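Local coordinates for DUF871 domain-containing protein (Enterococcus faecalis, PDB 2P0O) that is of unknown function but probably acts as a 6-phospho-N-acetylmuramidase, a glycosidase involved in recycling cell-wall sugars, at residues I292-T297 against I307-Y312; E298-G303 against E330-I335; F35-I40 against M67-G72; E142-Y147 against F175-G180. One frame throughout, in Å; residues are numbered along the deposited sequence.

Interaction 1. Residues I292-T297 against I307-Y312; sequences IESEQT and IDNEKY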
loop_
_atom_site.group_PDB
_atom_site.type_symbol
_atom_site.label_atom_id
_atom_site.label_comp_id
_atom_site.label_asym_id
_atom_site.label_seq_id
_atom_site.Cartn_x
_atom_site.Cartn_y
_atom_site.Cartn_z
ATOM N N ILE A 292 -14.001 -27.693 -25.322
ATOM C CA ILE A 292 -14.614 -27.267 -24.059
ATOM C C ILE A 292 -16.110 -27.544 -24.154
ATOM O O ILE A 292 -16.831 -26.870 -24.871
ATOM C CB ILE A 292 -14.361 -25.752 -23.740
ATOM C CG1 ILE A 292 -12.864 -25.385 -23.844
ATOM C CG2 ILE A 292 -14.972 -25.349 -22.358
ATOM C CD1 ILE A 292 -11.945 -26.198 -22.886
ATOM N N GLU A 293 -16.567 -28.562 -23.436
ATOM C CA GLU A 293 -17.977 -28.913 -23.429
ATOM C C GLU A 293 -18.760 -27.950 -22.558
ATOM O O GLU A 293 -18.220 -27.354 -21.628
ATOM C CB GLU A 293 -18.149 -30.329 -22.895
ATOM C CG GLU A 293 -17.097 -31.308 -23.417
ATOM C CD GLU A 293 -17.498 -32.004 -24.717
ATOM O OE1 GLU A 293 -17.892 -31.319 -25.688
ATOM O OE2 GLU A 293 -17.413 -33.252 -24.774
ATOM N N SER A 294 -20.036 -27.797 -22.865
ATOM C CA SER A 294 -20.976 -27.119 -21.975
ATOM C C SER A 294 -20.974 -27.741 -20.564
ATOM O O SER A 294 -21.138 -28.958 -20.423
ATOM C CB SER A 294 -22.377 -27.232 -22.570
ATOM O OG SER A 294 -23.283 -26.401 -21.878
ATOM N N GLU A 295 -20.786 -26.929 -19.524
ATOM C CA GLU A 295 -20.772 -27.476 -18.150
ATOM C C GLU A 295 -21.836 -26.771 -17.290
ATOM O O GLU A 295 -23.023 -27.081 -17.427
ATOM C CB GLU A 295 -19.362 -27.432 -17.557
ATOM C CG GLU A 295 -19.173 -28.244 -16.309
ATOM C CD GLU A 295 -17.776 -28.116 -15.709
ATOM O OE1 GLU A 295 -17.342 -26.974 -15.420
ATOM O OE2 GLU A 295 -17.113 -29.166 -15.509
ATOM N N GLN A 296 -21.432 -25.837 -16.427
ATOM C CA GLN A 296 -22.360 -24.911 -15.790
ATOM C C GLN A 296 -22.239 -23.553 -16.468
ATOM O O GLN A 296 -21.127 -23.058 -16.675
ATOM C CB GLN A 296 -22.016 -24.746 -14.315
ATOM C CG GLN A 296 -22.550 -25.860 -13.451
ATOM C CD GLN A 296 -22.075 -25.785 -12.007
ATOM O OE1 GLN A 296 -21.754 -24.712 -11.493
ATOM N NE2 GLN A 296 -22.027 -26.934 -11.349
ATOM N N THR A 297 -23.371 -22.946 -16.791
ATOM C CA THR A 297 -23.389 -21.636 -17.410
ATOM C C THR A 297 -24.320 -20.737 -16.600
ATOM O O THR A 297 -25.423 -20.431 -17.036
ATOM C CB THR A 297 -23.842 -21.705 -18.889
ATOM O OG1 THR A 297 -25.195 -22.164 -18.952
ATOM C CG2 THR A 297 -22.973 -22.678 -19.669
ATOM N N ILE A 307 -14.863 -19.791 -18.865
ATOM C CA ILE A 307 -14.231 -20.267 -20.085
ATOM C C ILE A 307 -15.310 -20.440 -21.148
ATOM O O ILE A 307 -16.379 -21.026 -20.876
ATOM C CB ILE A 307 -13.375 -21.582 -19.848
ATOM C CG1 ILE A 307 -12.549 -21.934 -21.079
ATOM C CG2 ILE A 307 -14.247 -22.791 -19.419
ATOM C CD1 ILE A 307 -11.441 -22.939 -20.796
ATOM N N ASP A 308 -15.053 -19.918 -22.345
ATOM C CA ASP A 308 -16.009 -20.052 -23.440
ATOM C C ASP A 308 -16.109 -21.509 -23.891
ATOM O O ASP A 308 -15.081 -22.158 -24.120
ATOM C CB ASP A 308 -15.614 -19.158 -24.606
ATOM C CG ASP A 308 -15.954 -17.689 -24.375
ATOM O OD1 ASP A 308 -16.457 -17.322 -23.272
ATOM O OD2 ASP A 308 -15.751 -16.894 -25.327
ATOM N N ASN A 309 -17.329 -22.047 -23.991
ATOM C CA ASN A 309 -17.450 -23.450 -24.407
ATOM C C ASN A 309 -17.569 -23.586 -25.933
ATOM O O ASN A 309 -17.439 -22.579 -26.652
ATOM C CB ASN A 309 -18.554 -24.210 -23.628
ATOM C CG ASN A 309 -19.952 -23.611 -23.818
ATOM O OD1 ASN A 309 -20.419 -23.415 -24.949
ATOM N ND2 ASN A 309 -20.630 -23.335 -22.701
ATOM N N GLU A 310 -17.809 -24.808 -26.415
ATOM C CA GLU A 310 -17.858 -25.096 -27.849
ATOM C C GLU A 310 -18.984 -24.347 -28.581
ATOM O O GLU A 310 -18.919 -24.150 -29.816
ATOM C CB GLU A 310 -17.932 -26.616 -28.110
ATOM C CG GLU A 310 -19.264 -27.257 -27.752
ATOM C CD GLU A 310 -19.233 -28.793 -27.778
ATOM O OE1 GLU A 310 -18.885 -29.410 -28.825
ATOM O OE2 GLU A 310 -19.587 -29.398 -26.742
ATOM N N LYS A 311 -20.006 -23.920 -27.835
ATOM C CA LYS A 311 -21.124 -23.167 -28.443
ATOM C C LYS A 311 -20.699 -21.791 -28.899
ATOM O O LYS A 311 -21.402 -21.182 -29.687
ATOM C CB LYS A 311 -22.337 -23.035 -27.512
ATOM C CG LYS A 311 -23.049 -24.346 -27.242
ATOM C CD LYS A 311 -24.148 -24.201 -26.220
ATOM C CE LYS A 311 -24.776 -25.555 -25.957
ATOM N NZ LYS A 311 -25.900 -25.443 -25.001
ATOM N N TYR A 312 -19.564 -21.304 -28.406
ATOM C CA TYR A 312 -19.064 -19.981 -28.780
ATOM C C TYR A 312 -18.159 -20.065 -29.990
ATOM O O TYR A 312 -17.488 -19.087 -30.329
ATOM C CB TYR A 312 -18.328 -19.299 -27.607
ATOM C CG TYR A 312 -18.835 -17.891 -27.309
ATOM C CD1 TYR A 312 -19.217 -17.044 -28.344
ATOM C CD2 TYR A 312 -18.935 -17.413 -25.986
ATOM C CE1 TYR A 312 -19.676 -15.758 -28.094
ATOM C CE2 TYR A 312 -19.413 -16.139 -25.710
ATOM C CZ TYR A 312 -19.778 -15.302 -26.788
ATOM O OH TYR A 312 -20.249 -14.017 -26.581
HETATM O O HOH W 1 -24.915 -24.569 -22.693
HETATM O O HOH W 2 -21.327 -28.763 -25.105
#
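Ile292 packs its side chain onto the backbone of Asp308 and onto Ile307. Ile292 CB lies 3.7 Å from Asp308 O, beyond the oxygen. The CG2 branch of Ile292 touches the same oxygen, with CG2 3.6 Å from Asp308 O, and also meets CA of Asn309. CG1 takes the other branch, anti to the carbonyl carbon (chi1 -51°), and heads toward Ile307. At the tip, Ile292 CD1 touches Ile307 CD1 at 3.9 Å, and the two side chains cross at about a right angle. Met316 and Arg257 also touch Ile292, which is buried. Ile292 O accepts a hydrogen bond from Glu310 N at 2.8 Å. The N-H points well off the line to the oxygen (135°).

Outside this buried part the contact is polar and wet. Glu293 OE1 and Glu310 OE2 are only 2.8 Å apart, yet both are acceptors. Such closeness would probably favour a proton on one of them. A water donates to Glu310 OE2 and accepts from Ser294 N, so it bridges the two segments. A second water links Ser294 OG to Lys311 NZ.

Asn309 lies between the apolar and the polar part. Asn309 CB sits 3.4 Å from Ile292 O. Its ND2 is held by Asn333 OD1 and Glu330 O, which fixes the amide. On the other end of the amide, Asn309 OD1 accepts from Lys311 N at 3.0 Å. Lys311 N approaches one lone pair of OD1, within the plane of the amide. This is an Asx turn, and it directly follows strand 304-308 of the antiparallel sheet in the C-terminal domain.

Interaction 2. Residues E298-G303 against E330-I335; sequences EARPVG and EKVNTI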
loop_
_atom_site.group_PDB
_atom_site.type_symbol
_atom_site.label_atom_id
_atom_site.label_comp_id
_atom_site.label_asym_id
_atom_site.label_seq_id
_atom_site.Cartn_x
_atom_site.Cartn_y
_atom_site.Cartn_z
ATOM N N GLU A 298 -23.865 -20.325 -15.415
ATOM C CA GLU A 298 -24.679 -19.520 -14.501
ATOM C C GLU A 298 -24.395 -18.022 -14.631
ATOM O O GLU A 298 -23.513 -17.616 -15.388
ATOM C CB GLU A 298 -24.446 -19.992 -13.068
ATOM C CG GLU A 298 -24.687 -21.459 -12.920
ATOM C CD GLU A 298 -26.173 -21.793 -12.937
ATOM O OE1 GLU A 298 -26.780 -21.744 -11.844
ATOM O OE2 GLU A 298 -26.732 -22.107 -14.022
ATOM N N ALA A 299 -25.142 -17.207 -13.886
ATOM C CA ALA A 299 -24.875 -15.766 -13.825
ATOM C C ALA A 299 -23.383 -15.501 -13.536
ATOM O O ALA A 299 -22.699 -16.344 -12.938
ATOM C CB ALA A 299 -25.763 -15.124 -12.770
ATOM N N ARG A 300 -22.864 -14.346 -13.939
ATOM C CA ARG A 300 -21.437 -14.076 -13.769
ATOM C C ARG A 300 -21.166 -12.809 -12.940
ATOM O O ARG A 300 -20.695 -11.790 -13.490
ATOM C CB ARG A 300 -20.760 -13.994 -15.141
ATOM C CG ARG A 300 -20.886 -15.297 -15.944
ATOM C CD ARG A 300 -20.512 -15.115 -17.391
ATOM N NE ARG A 300 -21.569 -14.420 -18.132
ATOM C CZ ARG A 300 -21.372 -13.705 -19.243
ATOM N NH1 ARG A 300 -20.144 -13.567 -19.763
ATOM N NH2 ARG A 300 -22.413 -13.123 -19.838
ATOM N N PRO A 301 -21.479 -12.846 -11.624
ATOM C CA PRO A 301 -21.223 -11.635 -10.829
ATOM C C PRO A 301 -19.748 -11.252 -10.838
ATOM O O PRO A 301 -18.879 -12.071 -11.221
ATOM C CB PRO A 301 -21.747 -11.993 -9.416
ATOM C CG PRO A 301 -21.765 -13.492 -9.373
ATOM C CD PRO A 301 -22.085 -13.917 -10.810
ATOM N N VAL A 302 -19.464 -10.006 -10.483
ATOM C CA VAL A 302 -18.092 -9.506 -10.491
ATOM C C VAL A 302 -17.121 -10.522 -9.870
ATOM O O VAL A 302 -17.341 -11.026 -8.782
ATOM C CB VAL A 302 -17.961 -8.054 -9.867
ATOM C CG1 VAL A 302 -18.525 -7.993 -8.446
ATOM C CG2 VAL A 302 -16.502 -7.590 -9.900
ATOM N N GLY A 303 -16.084 -10.863 -10.611
ATOM C CA GLY A 303 -15.031 -11.762 -10.115
ATOM C C GLY A 303 -15.148 -13.160 -10.664
ATOM O O GLY A 303 -14.264 -13.965 -10.461
ATOM N N GLU A 330 -25.384 -19.234 -22.142
ATOM C CA GLU A 330 -25.265 -20.698 -22.413
ATOM C C GLU A 330 -23.901 -21.086 -22.997
ATOM O O GLU A 330 -23.459 -22.230 -22.860
ATOM C CB GLU A 330 -26.381 -21.200 -23.370
ATOM C CG GLU A 330 -26.417 -20.437 -24.755
ATOM C CD GLU A 330 -26.939 -21.258 -25.961
ATOM O OE1 GLU A 330 -27.588 -22.334 -25.749
ATOM O OE2 GLU A 330 -26.701 -20.805 -27.131
ATOM N N LYS A 331 -23.244 -20.121 -23.640
ATOM C CA LYS A 331 -21.992 -20.356 -24.341
ATOM C C LYS A 331 -20.755 -20.156 -23.481
ATOM O O LYS A 331 -19.643 -20.353 -23.960
ATOM C CB LYS A 331 -21.885 -19.461 -25.575
ATOM C CG LYS A 331 -23.117 -19.462 -26.465
ATOM C CD LYS A 331 -22.857 -18.627 -27.732
ATOM C CE LYS A 331 -22.851 -17.122 -27.455
ATOM N NZ LYS A 331 -23.891 -16.624 -26.481
ATOM N N VAL A 332 -20.946 -19.798 -22.212
ATOM C CA VAL A 332 -19.833 -19.415 -21.317
ATOM C C VAL A 332 -19.934 -20.257 -20.039
ATOM O O VAL A 332 -20.875 -20.049 -19.253
ATOM C CB VAL A 332 -19.906 -17.894 -20.946
ATOM C CG1 VAL A 332 -18.830 -17.492 -19.919
ATOM C CG2 VAL A 332 -19.817 -16.996 -22.200
ATOM N N ASN A 333 -18.996 -21.202 -19.829
ATOM C CA ASN A 333 -18.948 -21.964 -18.575
ATOM C C ASN A 333 -18.450 -21.115 -17.414
ATOM O O ASN A 333 -17.465 -20.351 -17.554
ATOM C CB ASN A 333 -18.033 -23.183 -18.706
ATOM C CG ASN A 333 -18.591 -24.240 -19.639
ATOM O OD1 ASN A 333 -19.772 -24.221 -20.005
ATOM N ND2 ASN A 333 -17.744 -25.180 -20.017
ATOM N N THR A 334 -19.119 -21.230 -16.274
ATOM C CA THR A 334 -18.673 -20.521 -15.081
ATOM C C THR A 334 -17.889 -21.514 -14.251
ATOM O O THR A 334 -18.407 -22.582 -13.927
ATOM C CB THR A 334 -19.868 -19.972 -14.279
ATOM O OG1 THR A 334 -20.877 -20.993 -14.220
ATOM C CG2 THR A 334 -20.462 -18.764 -14.990
ATOM N N ILE A 335 -16.645 -21.171 -13.923
ATOM C CA ILE A 335 -15.709 -22.142 -13.326
ATOM C C ILE A 335 -15.554 -21.892 -11.845
ATOM O O ILE A 335 -15.703 -22.791 -11.038
ATOM C CB ILE A 335 -14.269 -22.051 -13.946
ATOM C CG1 ILE A 335 -14.304 -22.017 -15.484
ATOM C CG2 ILE A 335 -13.360 -23.186 -13.393
ATOM C CD1 ILE A 335 -15.065 -23.184 -16.068
HETATM O O HOH W 3 -22.692 -17.776 -18.086
#
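Glu298 and Arg300 lie against Thr334 and Val332, where a loop without regular structure follows one side of a beta strand. The strand, 332-337, is outermost in the four-stranded antiparallel sheet of the C-terminal domain, whose family belongs to the cyclophilin-like clan. The loop leads into strand 304-308, the neighbour of that strand in the sheet.

Glu298 comes first. Glu298 N donates to Thr334 OG1 at 3.3 Å. The bond is long but nearly straight, at 171°. The hydroxyl of Thr334 sits between its own backbone N and carbonyl carbon (chi1 44°), and this turns it to the loop. Gln296 O lies near the same OG1 and makes a weak hydrogen bond with it. The carboxylate of Glu298 leads away from the strand. A water lies between Glu298 O, at 2.8 Å, and Val332 O, at 3.1 Å. It has more acceptors around it than protons to give, so the bridge may not be complete at all times.

Ala299 adds little. Its carbonyl O touches the methyl CG2 of Thr334, which also packs against Glu298 O.

Arg300 carries the apolar part. Arg300 CG meets Thr334 CG2 at 3.6 Å. The chain then bends at chi3 (-75°) and runs across Val332. The charged end is held by Pro327 O, which accepts from NH2. Beneath it lies the valine: Val332 CG2 sits over one face of the guanidinium, while Val332 CG1 touches Arg300 CD at 3.9 Å.

Interaction 3. Residues F35-I40 against M67-G72; sequences FTSLHI and MVDISG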
loop_
_atom_site.group_PDB
_atom_site.type_symbol
_atom_site.label_atom_id
_atom_site.label_comp_id
_atom_site.label_asym_id
_atom_site.label_seq_id
_atom_site.Cartn_x
_atom_site.Cartn_y
_atom_site.Cartn_z
ATOM N N PHE A 35 7.857 5.030 9.069
ATOM C CA PHE A 35 7.219 6.144 9.774
ATOM C C PHE A 35 6.997 5.723 11.226
ATOM O O PHE A 35 6.589 4.588 11.506
ATOM C CB PHE A 35 5.881 6.524 9.116
ATOM C CG PHE A 35 5.110 7.606 9.840
ATOM C CD1 PHE A 35 5.304 8.959 9.517
ATOM C CD2 PHE A 35 4.150 7.277 10.816
ATOM C CE1 PHE A 35 4.579 9.985 10.166
ATOM C CE2 PHE A 35 3.412 8.290 11.478
ATOM C CZ PHE A 35 3.610 9.653 11.147
ATOM N N THR A 36 7.272 6.640 12.145
ATOM C CA THR A 36 6.991 6.411 13.549
ATOM C C THR A 36 6.535 7.702 14.221
ATOM O O THR A 36 7.067 8.787 13.944
ATOM C CB THR A 36 8.196 5.756 14.288
ATOM O OG1 THR A 36 7.798 5.364 15.611
ATOM C CG2 THR A 36 9.408 6.701 14.373
ATOM N N SER A 37 5.541 7.576 15.093
ATOM C CA SER A 37 4.992 8.722 15.813
ATOM C C SER A 37 5.239 8.564 17.304
ATOM O O SER A 37 4.795 7.604 17.921
ATOM C CB SER A 37 3.490 8.899 15.511
ATOM O OG SER A 37 2.945 10.027 16.194
ATOM N N LEU A 38 5.973 9.514 17.871
ATOM C CA LEU A 38 6.398 9.443 19.269
ATOM C C LEU A 38 5.666 10.397 20.211
ATOM O O LEU A 38 5.580 11.606 19.946
ATOM C CB LEU A 38 7.890 9.722 19.369
ATOM C CG LEU A 38 8.858 8.545 19.372
ATOM C CD1 LEU A 38 9.100 8.014 17.956
ATOM C CD2 LEU A 38 10.159 8.993 20.005
ATOM N N HIS A 39 5.146 9.836 21.307
ATOM C CA HIS A 39 4.660 10.609 22.467
ATOM C C HIS A 39 5.443 10.179 23.709
ATOM O O HIS A 39 5.381 9.014 24.116
ATOM C CB HIS A 39 3.149 10.419 22.677
ATOM C CG HIS A 39 2.353 10.557 21.417
ATOM N ND1 HIS A 39 2.225 9.532 20.501
ATOM C CD2 HIS A 39 1.673 11.611 20.902
ATOM C CE1 HIS A 39 1.492 9.944 19.479
ATOM N NE2 HIS A 39 1.143 11.203 19.699
ATOM N N ILE A 40 6.210 11.115 24.276
ATOM C CA ILE A 40 6.995 10.877 25.497
ATOM C C ILE A 40 6.545 11.807 26.628
ATOM O O ILE A 40 7.124 12.886 26.798
ATOM C CB ILE A 40 8.540 11.136 25.293
ATOM C CG1 ILE A 40 9.024 10.802 23.870
ATOM C CG2 ILE A 40 9.372 10.494 26.419
ATOM C CD1 ILE A 40 8.635 9.456 23.360
HETATM N N MSE A 67 11.026 8.596 9.122
HETATM C CA MSE A 67 10.389 9.864 9.362
HETATM C C MSE A 67 9.841 9.761 10.780
HETATM O O MSE A 67 9.094 8.817 11.100
HETATM C CB MSE A 67 9.299 10.077 8.299
HETATM C CG MSE A 67 8.257 11.194 8.578
HETATM SE SE MSE A 67 9.141 12.937 8.769
HETATM C CE MSE A 67 9.897 13.212 6.981
ATOM N N VAL A 68 10.214 10.704 11.639
ATOM C CA VAL A 68 9.699 10.716 13.005
ATOM C C VAL A 68 8.696 11.862 13.214
ATOM O O VAL A 68 9.034 13.053 13.096
ATOM C CB VAL A 68 10.824 10.828 14.083
ATOM C CG1 VAL A 68 10.231 10.923 15.481
ATOM C CG2 VAL A 68 11.837 9.659 13.998
ATOM N N ASP A 69 7.467 11.496 13.544
ATOM C CA ASP A 69 6.458 12.474 13.878
ATOM C C ASP A 69 6.496 12.655 15.398
ATOM O O ASP A 69 6.261 11.720 16.161
ATOM C CB ASP A 69 5.092 12.023 13.362
ATOM C CG ASP A 69 3.974 13.002 13.704
ATOM O OD1 ASP A 69 3.586 13.101 14.885
ATOM O OD2 ASP A 69 3.462 13.660 12.784
ATOM N N ILE A 70 6.817 13.868 15.825
ATOM C CA ILE A 70 7.076 14.142 17.237
ATOM C C ILE A 70 6.787 15.608 17.537
ATOM O O ILE A 70 7.044 16.484 16.702
ATOM C CB ILE A 70 8.552 13.768 17.592
ATOM C CG1 ILE A 70 8.832 13.843 19.091
ATOM C CG2 ILE A 70 9.552 14.600 16.784
ATOM C CD1 ILE A 70 10.206 13.265 19.455
ATOM N N SER A 71 6.240 15.877 18.720
ATOM C CA SER A 71 5.998 17.252 19.131
ATOM C C SER A 71 7.320 17.908 19.509
ATOM O O SER A 71 8.288 17.217 19.856
ATOM C CB SER A 71 5.017 17.313 20.300
ATOM O OG SER A 71 5.665 16.985 21.516
ATOM N N GLY A 72 7.345 19.240 19.424
ATOM C CA GLY A 72 8.514 20.052 19.798
ATOM C C GLY A 72 9.039 19.748 21.187
ATOM O O GLY A 72 10.263 19.680 21.381
#
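Phe35 meets Met67 and Asp69 on the inner face of the barrel. Phe35 CD1 lies 3.8 Å from Met67 CG. Farther out on the ring, Phe35 CZ touches Asp69 CB at 3.6 Å. Phe35 and Asp69 lie side by side and point the same way, each with CG anti to the backbone N (chi1 176° and 179°). Met67 is modelled as selenomethionine; its chain bends at chi2 and again at chi3 and leads away from this contact. On the other face, Thr36 CG2 meets Val68 CG2 at 3.8 Å, and Leu38 CD1 reaches Val68 CG1.

The backbones form a parallel pair of strands. Thr36 N donates to Met67 O, Asp69 N to Thr36 O, and Leu38 N to Asp69 O, the last at 2.8 Å.

A second shell surrounds these contacts. Thr36 OG1 bonds to Val9 O. Leu52 of helix 48-62 touches Val68. Ser71 is the N-cap of the helix that follows, with OG bonded to Ala74 N.

Asp69 OD1 takes a weak hydrogen bond from Ser37 OG at 3.4 Å, while OD2 makes a salt bridge with Arg97. Asp99 OD2 lies near the same oxygen, and Arg97 probably offsets the two negative charges.

Interaction 4. Residues E142-Y147 against F175-G180; sequences EAWHNY and FTFVPG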
loop_
_atom_site.group_PDB
_atom_site.type_symbol
_atom_site.label_atom_id
_atom_site.label_comp_id
_atom_site.label_asym_id
_atom_site.label_seq_id
_atom_site.Cartn_x
_atom_site.Cartn_y
_atom_site.Cartn_z
ATOM N N GLU A 142 8.093 16.857 2.668
ATOM C CA GLU A 142 7.171 15.745 2.446
ATOM C C GLU A 142 5.847 16.078 3.098
ATOM O O GLU A 142 5.784 16.256 4.319
ATOM C CB GLU A 142 7.738 14.446 3.028
ATOM C CG GLU A 142 9.108 14.120 2.454
ATOM C CD GLU A 142 9.737 12.828 2.952
ATOM O OE1 GLU A 142 9.204 12.165 3.877
ATOM O OE2 GLU A 142 10.783 12.455 2.378
ATOM N N ALA A 143 4.793 16.200 2.298
ATOM C CA ALA A 143 3.489 16.486 2.869
ATOM C C ALA A 143 2.850 15.144 3.163
ATOM O O ALA A 143 2.566 14.385 2.228
ATOM C CB ALA A 143 2.648 17.310 1.901
ATOM N N TRP A 144 2.691 14.836 4.452
ATOM C CA TRP A 144 2.092 13.565 4.908
ATOM C C TRP A 144 0.636 13.726 5.289
ATOM O O TRP A 144 0.268 14.599 6.103
ATOM C CB TRP A 144 2.808 12.999 6.137
ATOM C CG TRP A 144 4.136 12.450 5.878
ATOM C CD1 TRP A 144 5.264 13.156 5.558
ATOM C CD2 TRP A 144 4.523 11.073 5.927
ATOM N NE1 TRP A 144 6.320 12.306 5.394
ATOM C CE2 TRP A 144 5.902 11.019 5.606
ATOM C CE3 TRP A 144 3.833 9.874 6.169
ATOM C CZ2 TRP A 144 6.623 9.818 5.563
ATOM C CZ3 TRP A 144 4.544 8.666 6.116
ATOM C CH2 TRP A 144 5.921 8.650 5.811
ATOM N N HIS A 145 -0.202 12.880 4.710
ATOM C CA HIS A 145 -1.580 12.788 5.158
ATOM C C HIS A 145 -1.623 12.097 6.495
ATOM O O HIS A 145 -0.669 11.445 6.910
ATOM C CB HIS A 145 -2.389 11.992 4.158
ATOM C CG HIS A 145 -2.718 12.768 2.929
ATOM N ND1 HIS A 145 -3.778 13.649 2.875
ATOM C CD2 HIS A 145 -2.137 12.790 1.709
ATOM C CE1 HIS A 145 -3.823 14.193 1.672
ATOM N NE2 HIS A 145 -2.839 13.687 0.947
ATOM N N ASN A 146 -2.729 12.267 7.176
ATOM C CA ASN A 146 -2.969 11.605 8.414
ATOM C C ASN A 146 -3.582 10.248 8.190
ATOM O O ASN A 146 -3.931 9.906 7.048
ATOM C CB ASN A 146 -3.931 12.456 9.219
ATOM C CG ASN A 146 -3.322 13.786 9.628
ATOM O OD1 ASN A 146 -2.124 13.882 9.872
ATOM N ND2 ASN A 146 -4.170 14.809 9.765
ATOM N N TYR A 147 -3.713 9.475 9.272
ATOM C CA TYR A 147 -4.562 8.268 9.259
ATOM C C TYR A 147 -5.700 8.381 10.252
ATOM O O TYR A 147 -5.727 9.292 11.081
ATOM C CB TYR A 147 -3.765 6.977 9.478
ATOM C CG TYR A 147 -2.860 6.996 10.685
ATOM C CD1 TYR A 147 -3.391 6.955 11.967
ATOM C CD2 TYR A 147 -1.479 7.036 10.539
ATOM C CE1 TYR A 147 -2.571 6.974 13.104
ATOM C CE2 TYR A 147 -0.644 7.059 11.664
ATOM C CZ TYR A 147 -1.204 7.010 12.937
ATOM O OH TYR A 147 -0.414 7.012 14.054
ATOM N N PHE A 175 2.709 11.947 0.601
ATOM C CA PHE A 175 2.796 10.672 1.300
ATOM C C PHE A 175 1.417 10.374 1.924
ATOM O O PHE A 175 0.746 11.264 2.488
ATOM C CB PHE A 175 3.827 10.763 2.445
ATOM C CG PHE A 175 5.272 10.651 2.010
ATOM C CD1 PHE A 175 5.854 11.611 1.207
ATOM C CD2 PHE A 175 6.066 9.595 2.465
ATOM C CE1 PHE A 175 7.197 11.497 0.825
ATOM C CE2 PHE A 175 7.413 9.484 2.105
ATOM C CZ PHE A 175 7.976 10.423 1.266
ATOM N N THR A 176 1.030 9.109 1.872
ATOM C CA THR A 176 -0.276 8.684 2.317
ATOM C C THR A 176 -0.165 7.315 3.000
ATOM O O THR A 176 0.810 6.574 2.789
ATOM C CB THR A 176 -1.240 8.601 1.107
ATOM O OG1 THR A 176 -2.553 8.291 1.577
ATOM C CG2 THR A 176 -0.808 7.509 0.137
ATOM N N PHE A 177 -1.167 6.973 3.799
ATOM C CA PHE A 177 -1.206 5.686 4.454
ATOM C C PHE A 177 -2.244 4.741 3.846
ATOM O O PHE A 177 -3.240 5.177 3.256
ATOM C CB PHE A 177 -1.525 5.834 5.957
ATOM C CG PHE A 177 -0.451 6.534 6.743
ATOM C CD1 PHE A 177 0.658 5.828 7.225
ATOM C CD2 PHE A 177 -0.543 7.896 6.996
ATOM C CE1 PHE A 177 1.654 6.458 7.967
ATOM C CE2 PHE A 177 0.431 8.552 7.768
ATOM C CZ PHE A 177 1.556 7.834 8.229
ATOM N N VAL A 178 -2.019 3.438 4.029
ATOM C CA VAL A 178 -3.086 2.472 3.872
ATOM C C VAL A 178 -3.115 1.712 5.199
ATOM O O VAL A 178 -2.105 1.665 5.911
ATOM C CB VAL A 178 -2.863 1.503 2.665
ATOM C CG1 VAL A 178 -2.959 2.258 1.332
ATOM C CG2 VAL A 178 -1.521 0.741 2.769
ATOM N N PRO A 179 -4.261 1.069 5.517
ATOM C CA PRO A 179 -4.302 0.290 6.750
ATOM C C PRO A 179 -3.541 -1.030 6.583
ATOM O O PRO A 179 -3.251 -1.458 5.450
ATOM C CB PRO A 179 -5.803 0.049 6.955
ATOM C CG PRO A 179 -6.361 -0.008 5.550
ATOM C CD PRO A 179 -5.523 0.993 4.752
ATOM N N GLY A 180 -3.186 -1.652 7.697
ATOM C CA GLY A 180 -2.646 -3.007 7.672
ATOM C C GLY A 180 -3.702 -4.004 8.142
ATOM O O GLY A 180 -4.731 -3.609 8.710
#
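Trp144 and Phe175 both hold CG anti to the carbonyl carbon (chi1 -72° and -79°), and this lays one ring over the other. They form an offset stack, with the six-membered ring of Trp144 and the Phe175 ring tilted by 28° and their centroids 4.5 Å apart. Phe175 CB sits over the five-membered ring of Trp144, 3.7 Å from its centroid, in a CH-pi contact.

Glu142 OE1 lies over a face of the Phe175 ring, toward the rim. Glu142 OE1 also accepts from Trp144 NE1 at 3.3 Å through its anti lone pair, which helps fix the indole.

Phe177 comes to the edge of the indole. Phe177 CZ is 3.7 Å from Trp144 CE3. Tyr147 points its own edge at the face of Phe177, a T-shaped pair with Tyr147 CD2 over the ring centre. His145 O meets the rim of Phe177.

Phe175 N bonds to Ala143 O and His145 N to Phe175 O, each at 2.9 Å. His145 NE2 bonds to Asn164 of helix 157-169. Trp144, Phe175 and Phe177 point to the barrel interior, with Tyr147 joining from the following loop. Strand 141-144, that helix and strand 173-178 make a beta-alpha-beta unit of the TIM barrel.

How the interactions relate
Interactions 3 and 4 belong to the eight-stranded TIM barrel. Their centres are 14 Å apart, and they meet across its interior. Phe35 CD1 lies 3.5 Å from Trp144 CZ3, and Phe35 CD2 lies 3.7 Å from Phe177 CZ. Arg97 joins them too, since it binds both Asp69 and Asn146. Interactions 1 and 2 lie in the C-terminal domain, with centres 10 Å apart. Gln296 O and Thr334 N, at 2.7 Å, probably form a hydrogen bond between them. The two domains' contacts stay apart: interactions 2 and 4 are about 20 Å apart at their nearest atoms. The sodium ion, at Met211, Asp213 and Val216, is about 9 Å from the Thr176 side chain.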